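Local coordinates for putative transcriptional regulator MarR (Geobacillus stearothermophilus, PDB 2RDP), which probably acts as a MarR-family transcriptional regulator, binding DNA through a winged-helix motif as a dimer of two identical subunits, at residues R32-N37 with E111-K116; F45-W50 with D78-N83; T72-V77 with V86-D91. One frame throughout, in Å; residues are numbered along the deposited sequence.

Contacts 1 and 2 are buried and apolar, whereas contact 3 lies further from the centre of the chain and is only partly buried. The segments 32-37 and 111-116 of contact 1 bring together the end of helix 10-35 and helix 104-124. Contact 2 joins helix 42-54 to helix 70-82, and contact 3 carries that same helix 70-82 onto strand 86-90. F45 of contact 2 packs against L35, V113 and I114, so contacts 1 and 2 form a continuous core. Contacts 2 and 3 also touch, through V86 and through an arginine whose charge is met by acidic residues of 78-83; contacts 1 and 3 remain separate.

Contact 1 of 3, residues R32-N37 with E111-K116; sequences REILTN and EEVIEK. With NA (sodium ion), chain B.
I34 lays its CG2 methyl over the start of the K116 side chain, 3.8 Å from K116 CG. The same methyl also reaches V113, with I34 CG2 3.9 Å from V113 CG1, so it bridges two residues one helical turn apart. K116 carries CG anti to its backbone N (chi1 179°), which presents the aliphatic root of the chain to I34; the bend that follows at chi2 turns the remainder of the chain aside. The contact with this lysine is thus made by its CG methylene and not by its charged end. A shorter side chain than that of I34, such as an alanine here, is likely to leave V113 CG1 and K116 CG without their shared partner and to open a gap between the two helices.

L35 meets V113 at about a right angle. Its CD2 lies 3.7 Å from V113 CG2 and 3.9 Å from V113 CG1, so both branches of the valine rest against one leucine methyl. F45 of helix 42-54 touches both L35 and V113, and Y38 packs on V113 and K116.

While the L35 side chain goes to the core, its carbonyl serves another purpose: L35 O binds the sodium ion at 2.6 Å, with the carbonyl oxygens of Y38 and I40 as further ligands. Just beside it the chain turns through T36, whose OG1 donates to E33 O at 2.6 Å in the carbonyl plane. E33 O accepts from T36 N as well, so two donors of one residue grip a single oxygen near the sodium site.

This pairing of an N-terminal helix with the long helix that follows the wing is a feature of the MarR fold, in which the terminal helices typically build the dimerisation region beside the DNA-binding domain.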
loop_
_atom_site.group_PDB
_atom_site.type_symbol
_atom_site.label_atom_id
_atom_site.label_comp_id
_atom_site.label_asym_id
_atom_site.label_seq_id
_atom_site.Cartn_x
_atom_site.Cartn_y
_atom_site.Cartn_z
ATOM N N ARG A 32 -8.577 -4.969 -0.692
ATOM C CA ARG A 32 -9.167 -5.555 -1.921
ATOM C C ARG A 32 -10.303 -6.540 -1.643
ATOM O O ARG A 32 -11.335 -6.511 -2.316
ATOM C CB ARG A 32 -8.139 -6.308 -2.786
ATOM C CG ARG A 32 -6.955 -5.525 -3.357
ATOM C CD ARG A 32 -7.423 -4.300 -4.034
ATOM N NE ARG A 32 -6.687 -4.036 -5.273
ATOM C CZ ARG A 32 -5.970 -2.940 -5.515
ATOM N NH1 ARG A 32 -5.856 -1.974 -4.591
ATOM N NH2 ARG A 32 -5.372 -2.830 -6.692
ATOM N N GLU A 33 -10.047 -7.461 -0.726
ATOM C CA GLU A 33 -10.981 -8.465 -0.346
ATOM C C GLU A 33 -12.238 -7.818 0.217
ATOM O O GLU A 33 -13.342 -8.188 -0.157
ATOM C CB GLU A 33 -10.330 -9.394 0.676
ATOM C CG GLU A 33 -9.349 -10.314 -0.010
ATOM C CD GLU A 33 -8.499 -11.182 0.907
ATOM O OE1 GLU A 33 -8.582 -11.043 2.159
ATOM O OE2 GLU A 33 -7.713 -12.001 0.348
ATOM N N ILE A 34 -12.063 -6.833 1.092
ATOM C CA ILE A 34 -13.190 -6.116 1.674
ATOM C C ILE A 34 -14.021 -5.436 0.585
ATOM O O ILE A 34 -15.220 -5.452 0.634
ATOM C CB ILE A 34 -12.700 -5.090 2.774
ATOM C CG1 ILE A 34 -12.362 -5.835 4.067
ATOM C CG2 ILE A 34 -13.710 -3.967 3.010
ATOM C CD1 ILE A 34 -11.483 -5.006 5.007
ATOM N N LEU A 35 -13.362 -4.836 -0.401
ATOM C CA LEU A 35 -14.085 -4.104 -1.434
ATOM C C LEU A 35 -14.794 -4.967 -2.439
ATOM O O LEU A 35 -15.599 -4.441 -3.216
ATOM C CB LEU A 35 -13.200 -3.126 -2.153
ATOM C CG LEU A 35 -12.941 -1.772 -1.512
ATOM C CD1 LEU A 35 -12.016 -1.069 -2.517
ATOM C CD2 LEU A 35 -14.173 -0.963 -1.284
ATOM N N THR A 36 -14.535 -6.277 -2.443
ATOM C CA THR A 36 -15.319 -7.159 -3.293
ATOM C C THR A 36 -16.806 -7.154 -2.930
ATOM O O THR A 36 -17.630 -7.495 -3.759
ATOM C CB THR A 36 -14.789 -8.620 -3.349
ATOM O OG1 THR A 36 -14.820 -9.215 -2.050
ATOM C CG2 THR A 36 -13.387 -8.673 -3.903
ATOM N N ASN A 37 -17.171 -6.776 -1.710
ATOM C CA ASN A 37 -18.586 -6.716 -1.370
ATOM C C ASN A 37 -19.245 -5.343 -1.554
ATOM O O ASN A 37 -20.371 -5.140 -1.111
ATOM C CB ASN A 37 -18.832 -7.253 0.043
ATOM C CG ASN A 37 -18.256 -8.658 0.249
ATOM O OD1 ASN A 37 -18.582 -9.606 -0.474
ATOM N ND2 ASN A 37 -17.371 -8.786 1.233
ATOM N N GLU A 111 -18.281 4.800 4.645
ATOM C CA GLU A 111 -18.414 4.589 6.074
ATOM C C GLU A 111 -18.541 3.107 6.413
ATOM O O GLU A 111 -18.058 2.644 7.449
ATOM C CB GLU A 111 -19.652 5.320 6.575
ATOM C CG GLU A 111 -19.507 6.835 6.508
ATOM C CD GLU A 111 -20.514 7.566 7.397
ATOM O OE1 GLU A 111 -21.753 7.260 7.365
ATOM O OE2 GLU A 111 -20.022 8.459 8.135
ATOM N N GLU A 112 -19.220 2.380 5.535
ATOM C CA GLU A 112 -19.384 0.964 5.690
ATOM C C GLU A 112 -18.089 0.213 5.409
ATOM O O GLU A 112 -17.771 -0.740 6.102
ATOM C CB GLU A 112 -20.479 0.505 4.751
ATOM C CG GLU A 112 -21.006 -0.857 5.065
ATOM C CD GLU A 112 -22.295 -1.174 4.353
ATOM O OE1 GLU A 112 -22.824 -0.325 3.569
ATOM O OE2 GLU A 112 -22.775 -2.307 4.595
ATOM N N VAL A 113 -17.329 0.644 4.403
ATOM C CA VAL A 113 -16.054 -0.012 4.087
ATOM C C VAL A 113 -15.055 0.226 5.226
ATOM O O VAL A 113 -14.394 -0.687 5.679
ATOM C CB VAL A 113 -15.462 0.446 2.719
ATOM C CG1 VAL A 113 -14.026 -0.088 2.521
ATOM C CG2 VAL A 113 -16.367 0.036 1.572
ATOM N N ILE A 114 -14.977 1.457 5.700
ATOM C CA ILE A 114 -14.109 1.796 6.811
ATOM C C ILE A 114 -14.423 1.025 8.101
ATOM O O ILE A 114 -13.518 0.580 8.794
ATOM C CB ILE A 114 -14.057 3.319 7.039
ATOM C CG1 ILE A 114 -13.128 3.945 5.979
ATOM C CG2 ILE A 114 -13.558 3.626 8.460
ATOM C CD1 ILE A 114 -13.237 5.452 5.901
ATOM N N GLU A 115 -15.696 0.828 8.383
ATOM C CA GLU A 115 -16.129 0.076 9.563
ATOM C C GLU A 115 -15.711 -1.407 9.471
ATOM O O GLU A 115 -15.261 -2.009 10.447
ATOM C CB GLU A 115 -17.624 0.222 9.730
ATOM C CG GLU A 115 -18.210 -0.690 10.797
ATOM C CD GLU A 115 -19.611 -0.243 11.214
ATOM O OE1 GLU A 115 -20.203 0.627 10.501
ATOM O OE2 GLU A 115 -20.115 -0.747 12.255
ATOM N N LYS A 116 -15.818 -1.963 8.272
ATOM C CA LYS A 116 -15.377 -3.313 7.986
ATOM C C LYS A 116 -13.847 -3.435 8.096
ATOM O O LYS A 116 -13.349 -4.445 8.584
ATOM C CB LYS A 116 -15.926 -3.716 6.604
ATOM C CG LYS A 116 -15.537 -5.099 6.119
ATOM C CD LYS A 116 -16.313 -6.251 6.775
ATOM C CE LYS A 116 -15.435 -7.531 6.920
ATOM N NZ LYS A 116 -14.432 -7.465 8.070
HETATM NA NA NA B . -15.869 -3.738 -5.660
#

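Contact 2 of 3, residues F45-W50 with D78-N83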
loop_
_atom_site.group_PDB
_atom_site.type_symbol
_atom_site.label_atom_id
_atom_site.label_comp_id
_atom_site.label_asym_id
_atom_site.label_seq_id
_atom_site.Cartn_x
_atom_site.Cartn_y
_atom_site.Cartn_z
ATOM N N PHE A 45 -12.715 4.197 -3.640
ATOM C CA PHE A 45 -12.479 4.215 -2.192
ATOM C C PHE A 45 -11.546 5.376 -1.755
ATOM O O PHE A 45 -11.936 6.216 -0.930
ATOM C CB PHE A 45 -12.009 2.848 -1.659
ATOM C CG PHE A 45 -11.630 2.885 -0.208
ATOM C CD1 PHE A 45 -12.606 2.870 0.780
ATOM C CD2 PHE A 45 -10.294 3.007 0.166
ATOM C CE1 PHE A 45 -12.265 2.960 2.125
ATOM C CE2 PHE A 45 -9.933 3.071 1.532
ATOM C CZ PHE A 45 -10.947 3.039 2.505
ATOM N N VAL A 46 -10.348 5.459 -2.336
ATOM C CA VAL A 46 -9.407 6.527 -1.977
ATOM C C VAL A 46 -10.023 7.924 -2.171
ATOM O O VAL A 46 -9.948 8.778 -1.278
ATOM C CB VAL A 46 -8.085 6.393 -2.756
ATOM C CG1 VAL A 46 -7.139 7.541 -2.450
ATOM C CG2 VAL A 46 -7.394 5.029 -2.430
ATOM N N ALA A 47 -10.636 8.149 -3.347
ATOM C CA ALA A 47 -11.252 9.422 -3.665
ATOM C C ALA A 47 -12.322 9.793 -2.628
ATOM O O ALA A 47 -12.300 10.906 -2.080
ATOM C CB ALA A 47 -11.837 9.393 -5.080
ATOM N N LEU A 48 -13.248 8.864 -2.374
ATOM C CA LEU A 48 -14.348 9.046 -1.423
ATOM C C LEU A 48 -13.892 9.298 0.015
ATOM O O LEU A 48 -14.421 10.174 0.697
ATOM C CB LEU A 48 -15.304 7.856 -1.473
ATOM C CG LEU A 48 -16.119 7.632 -2.760
ATOM C CD1 LEU A 48 -16.797 6.282 -2.731
ATOM C CD2 LEU A 48 -17.124 8.726 -2.975
ATOM N N GLN A 49 -12.933 8.514 0.478
ATOM C CA GLN A 49 -12.328 8.723 1.778
ATOM C C GLN A 49 -11.681 10.128 1.913
ATOM O O GLN A 49 -11.762 10.724 2.966
ATOM C CB GLN A 49 -11.343 7.576 2.050
ATOM C CG GLN A 49 -10.248 7.867 3.095
ATOM C CD GLN A 49 -8.860 8.233 2.511
ATOM O OE1 GLN A 49 -8.441 7.692 1.477
ATOM N NE2 GLN A 49 -8.137 9.145 3.207
ATOM N N TRP A 50 -11.056 10.656 0.853
ATOM C CA TRP A 50 -10.500 12.022 0.881
ATOM C C TRP A 50 -11.601 13.068 1.039
ATOM O O TRP A 50 -11.450 14.022 1.784
ATOM C CB TRP A 50 -9.655 12.339 -0.376
ATOM C CG TRP A 50 -8.258 11.844 -0.308
ATOM C CD1 TRP A 50 -7.656 10.939 -1.147
ATOM C CD2 TRP A 50 -7.276 12.189 0.671
ATOM N NE1 TRP A 50 -6.369 10.705 -0.756
ATOM C CE2 TRP A 50 -6.103 11.455 0.361
ATOM C CE3 TRP A 50 -7.270 13.047 1.791
ATOM C CZ2 TRP A 50 -4.927 11.548 1.137
ATOM C CZ3 TRP A 50 -6.099 13.150 2.552
ATOM C CH2 TRP A 50 -4.941 12.410 2.213
ATOM N N ASP A 78 -15.745 11.747 -12.965
ATOM C CA ASP A 78 -16.804 11.474 -13.947
ATOM C C ASP A 78 -17.546 10.146 -13.691
ATOM O O ASP A 78 -18.773 10.159 -13.694
ATOM C CB ASP A 78 -16.268 11.501 -15.391
ATOM C CG ASP A 78 -15.865 12.911 -15.872
ATOM O OD1 ASP A 78 -16.142 13.900 -15.152
ATOM O OD2 ASP A 78 -15.252 13.017 -16.985
ATOM N N ARG A 79 -16.821 9.024 -13.486
ATOM C CA ARG A 79 -17.464 7.714 -13.171
ATOM C C ARG A 79 -18.306 7.815 -11.904
ATOM O O ARG A 79 -19.459 7.385 -11.893
ATOM C CB ARG A 79 -16.448 6.562 -12.968
ATOM C CG ARG A 79 -16.293 5.529 -14.110
ATOM C CD ARG A 79 -17.191 4.274 -13.989
ATOM N NE ARG A 79 -17.805 3.935 -15.295
ATOM C CZ ARG A 79 -19.129 3.888 -15.570
ATOM N NH1 ARG A 79 -19.542 3.589 -16.804
ATOM N NH2 ARG A 79 -20.049 4.114 -14.626
HETATM N N MSE A 80 -17.738 8.390 -10.843
HETATM C CA MSE A 80 -18.436 8.460 -9.570
HETATM C C MSE A 80 -19.639 9.357 -9.611
HETATM O O MSE A 80 -20.639 9.080 -8.967
HETATM C CB MSE A 80 -17.505 8.913 -8.477
HETATM C CG MSE A 80 -16.398 7.929 -8.223
HETATM SE SE MSE A 80 -15.212 8.551 -6.811
HETATM C CE MSE A 80 -14.358 10.072 -7.649
ATOM N N GLU A 81 -19.543 10.445 -10.358
ATOM C CA GLU A 81 -20.676 11.337 -10.544
ATOM C C GLU A 81 -21.828 10.625 -11.310
ATOM O O GLU A 81 -22.991 10.716 -10.935
ATOM C CB GLU A 81 -20.226 12.624 -11.246
ATOM C CG GLU A 81 -21.371 13.615 -11.425
ATOM C CD GLU A 81 -20.993 14.927 -12.110
ATOM O OE1 GLU A 81 -20.179 14.910 -13.075
ATOM O OE2 GLU A 81 -21.563 15.973 -11.686
ATOM N N ARG A 82 -21.470 9.905 -12.368
ATOM C CA ARG A 82 -22.393 9.117 -13.173
ATOM C C ARG A 82 -23.138 8.108 -12.300
ATOM O O ARG A 82 -24.333 7.929 -12.491
ATOM C CB ARG A 82 -21.618 8.398 -14.284
ATOM C CG ARG A 82 -22.224 8.438 -15.695
ATOM C CD ARG A 82 -21.127 8.537 -16.816
ATOM N NE ARG A 82 -19.999 7.586 -16.670
ATOM C CZ ARG A 82 -18.701 7.887 -16.892
ATOM N NH1 ARG A 82 -18.333 9.120 -17.253
ATOM N NH2 ARG A 82 -17.753 6.964 -16.741
ATOM N N ASN A 83 -22.431 7.468 -11.349
ATOM C CA ASN A 83 -23.020 6.477 -10.426
ATOM C C ASN A 83 -23.623 7.072 -9.158
ATOM O O ASN A 83 -23.924 6.325 -8.223
ATOM C CB ASN A 83 -21.988 5.428 -9.967
ATOM C CG ASN A 83 -21.266 4.736 -11.126
ATOM O OD1 ASN A 83 -21.726 4.757 -12.270
ATOM N ND2 ASN A 83 -20.102 4.119 -10.825
#
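M80, present as selenomethionine, points toward helix 42-54 and ends against A47 and L48, which lie next to each other on that helix. Its chain first runs straight out, with SE anti to CA about the CB-CG bond (chi2 180°), and then folds at chi3 (-68°), which brings the terminal methyl against A47. M80 CE comes within 3.7 Å of A47 CB. The selenium follows close behind, with M80 SE 3.9 Å from A47 CB, so the alanine methyl meets both the last atom of the chain and the atom before it. A47 in turn points its CB toward the 78-83 segment, and the two side chains therefore face each other.

L48 flanks the selenium, not the methyl, meeting it with its branch carbon and one methyl: L48 CG and L48 CD2 both lie 4.3 Å from M80 SE, a looser approach than that of A47. The small A47 probably leaves room for the end of the M80 chain, while L48 closes in beside the selenium. M66 of helix 59-66 packs on A47, and V86 of strand 86-90 touches both L48 and M80, placing the contact inside the winged-helix core. On another side of helix 42-54, the W50 ring meets Y22 of the second subunit.

Across the two segments the chemistry is wholly apolar: a methyl, a leucine branch and a polarisable selenium, which stands where ordinary methionine has sulphur. The extended part of the M80 chain spans the separation of two segments whose nearest CA atoms, those of L48 and M80, are 9.1 Å apart, and the contact rests on dispersion and fit.

Contact 3 of 3, residues T72-V77 with V86-D91; sequences TTTDLV and VARVRD
In the winged-helix motif, V77 and T74 on helix 70-82, probably the recognition helix, pack against V86 and R88 on strand 86-90, the first strand of the wing. The R88 guanidinium lies across the helix side chains. V77 CG1 sits over one of its faces, 3.6 Å above the plane and displaced toward the rim, and comes 3.8 Å from R88 CZ. T74 approaches the edge instead, with T74 CG2 3.9 Å from R88 NH1. The R88 chain runs extended from CG to NE, which carries the flat group out from the strand to the helix. Its charge is answered by D78 and E81 further along the same helix, both of which form salt bridges to NH2; these would help fix the turn of the guanidinium against V77. Deeper in, V86 CG2 lies 4.4 Å from V77 CG1. T74 OG1 is held by its own helix, bonding to C70 O.

The short helix and strand segments run at 117° to each other, their axes 11.1 Å apart at closest approach. I100 of the paired strand 98-102 touches V77, V86 and R88, while L62 of helix 59-66 packs on V77 and L51 of helix 42-54 on V86.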
loop_
_atom_site.group_PDB
_atom_site.type_symbol
_atom_site.label_atom_id
_atom_site.label_comp_id
_atom_site.label_asym_id
_atom_site.label_seq_id
_atom_site.Cartn_x
_atom_site.Cartn_y
_atom_site.Cartn_z
ATOM N N THR A 72 -6.583 11.784 -15.291
ATOM C CA THR A 72 -6.948 10.576 -14.509
ATOM C C THR A 72 -7.980 10.871 -13.441
ATOM O O THR A 72 -8.951 10.109 -13.277
ATOM C CB THR A 72 -5.702 9.963 -13.828
ATOM O OG1 THR A 72 -4.627 9.926 -14.775
ATOM C CG2 THR A 72 -5.969 8.533 -13.312
ATOM N N THR A 73 -7.787 11.958 -12.696
ATOM C CA THR A 73 -8.696 12.269 -11.621
ATOM C C THR A 73 -10.075 12.685 -12.144
ATOM O O THR A 73 -11.068 12.419 -11.515
ATOM C CB THR A 73 -8.131 13.353 -10.716
ATOM O OG1 THR A 73 -6.792 13.000 -10.373
ATOM C CG2 THR A 73 -8.985 13.489 -9.450
ATOM N N THR A 74 -10.114 13.319 -13.305
ATOM C CA THR A 74 -11.355 13.783 -13.921
ATOM C C THR A 74 -12.188 12.601 -14.400
ATOM O O THR A 74 -13.377 12.612 -14.225
ATOM C CB THR A 74 -11.036 14.775 -15.098
ATOM O OG1 THR A 74 -10.293 15.892 -14.589
ATOM C CG2 THR A 74 -12.303 15.257 -15.831
ATOM N N ASP A 75 -11.555 11.613 -15.041
ATOM C CA ASP A 75 -12.238 10.376 -15.457
ATOM C C ASP A 75 -12.827 9.635 -14.261
ATOM O O ASP A 75 -13.916 9.091 -14.335
ATOM C CB ASP A 75 -11.291 9.438 -16.203
ATOM C CG ASP A 75 -10.818 10.007 -17.575
ATOM O OD1 ASP A 75 -11.400 10.996 -18.096
ATOM O OD2 ASP A 75 -9.842 9.438 -18.136
ATOM N N LEU A 76 -12.098 9.610 -13.156
ATOM C CA LEU A 76 -12.555 8.964 -11.926
ATOM C C LEU A 76 -13.775 9.683 -11.330
ATOM O O LEU A 76 -14.795 9.056 -11.018
ATOM C CB LEU A 76 -11.395 8.905 -10.935
ATOM C CG LEU A 76 -11.624 8.252 -9.567
ATOM C CD1 LEU A 76 -11.767 6.759 -9.702
ATOM C CD2 LEU A 76 -10.409 8.568 -8.730
ATOM N N VAL A 77 -13.655 11.001 -11.184
ATOM C CA VAL A 77 -14.741 11.832 -10.724
ATOM C C VAL A 77 -15.954 11.663 -11.654
ATOM O O VAL A 77 -17.048 11.408 -11.180
ATOM C CB VAL A 77 -14.292 13.293 -10.556
ATOM C CG1 VAL A 77 -15.497 14.237 -10.285
ATOM C CG2 VAL A 77 -13.280 13.375 -9.422
ATOM N N VAL A 86 -20.955 11.114 -6.011
ATOM C CA VAL A 86 -20.502 12.502 -5.789
ATOM C C VAL A 86 -21.254 13.426 -6.738
ATOM O O VAL A 86 -21.775 12.979 -7.757
ATOM C CB VAL A 86 -18.920 12.696 -6.024
ATOM C CG1 VAL A 86 -18.094 11.655 -5.253
ATOM C CG2 VAL A 86 -18.550 12.675 -7.493
ATOM N N ALA A 87 -21.301 14.710 -6.404
ATOM C CA ALA A 87 -21.819 15.733 -7.310
ATOM C C ALA A 87 -20.746 16.797 -7.492
ATOM O O ALA A 87 -19.858 16.944 -6.650
ATOM C CB ALA A 87 -23.102 16.363 -6.752
ATOM N N ARG A 88 -20.813 17.509 -8.607
ATOM C CA ARG A 88 -19.986 18.695 -8.823
ATOM C C ARG A 88 -20.751 19.942 -8.388
ATOM O O ARG A 88 -21.914 20.111 -8.732
ATOM C CB ARG A 88 -19.617 18.801 -10.297
ATOM C CG ARG A 88 -18.511 17.866 -10.721
ATOM C CD ARG A 88 -18.266 18.032 -12.194
ATOM N NE ARG A 88 -16.887 17.686 -12.570
ATOM C CZ ARG A 88 -16.519 16.537 -13.131
ATOM N NH1 ARG A 88 -15.247 16.344 -13.453
ATOM N NH2 ARG A 88 -17.417 15.583 -13.371
ATOM N N VAL A 89 -20.112 20.799 -7.605
ATOM C CA VAL A 89 -20.795 21.954 -7.029
ATOM C C VAL A 89 -19.937 23.183 -7.191
ATOM O O VAL A 89 -18.849 23.256 -6.619
ATOM C CB VAL A 89 -21.091 21.760 -5.496
ATOM C CG1 VAL A 89 -21.805 23.004 -4.927
ATOM C CG2 VAL A 89 -21.939 20.527 -5.247
ATOM N N ARG A 90 -20.423 24.162 -7.944
ATOM C CA ARG A 90 -19.672 25.402 -8.081
ATOM C C ARG A 90 -19.878 26.341 -6.909
ATOM O O ARG A 90 -20.901 26.277 -6.235
ATOM C CB ARG A 90 -19.960 26.113 -9.405
ATOM C CG ARG A 90 -21.404 26.420 -9.701
ATOM C CD ARG A 90 -21.484 27.261 -10.968
ATOM N NE ARG A 90 -20.571 26.745 -11.994
ATOM C CZ ARG A 90 -20.957 26.110 -13.099
ATOM N NH1 ARG A 90 -20.039 25.679 -13.955
ATOM N NH2 ARG A 90 -22.258 25.919 -13.356
ATOM N N ASP A 91 -18.890 27.199 -6.662
ATOM C CA ASP A 91 -19.038 28.289 -5.698
ATOM C C ASP A 91 -20.181 29.227 -6.074
ATOM O O ASP A 91 -20.483 29.429 -7.264
ATOM C CB ASP A 91 -17.751 29.111 -5.587
ATOM C CG ASP A 91 -16.932 28.748 -4.367
ATOM O OD1 ASP A 91 -17.504 28.599 -3.255
ATOM O OD2 ASP A 91 -15.703 28.616 -4.514
#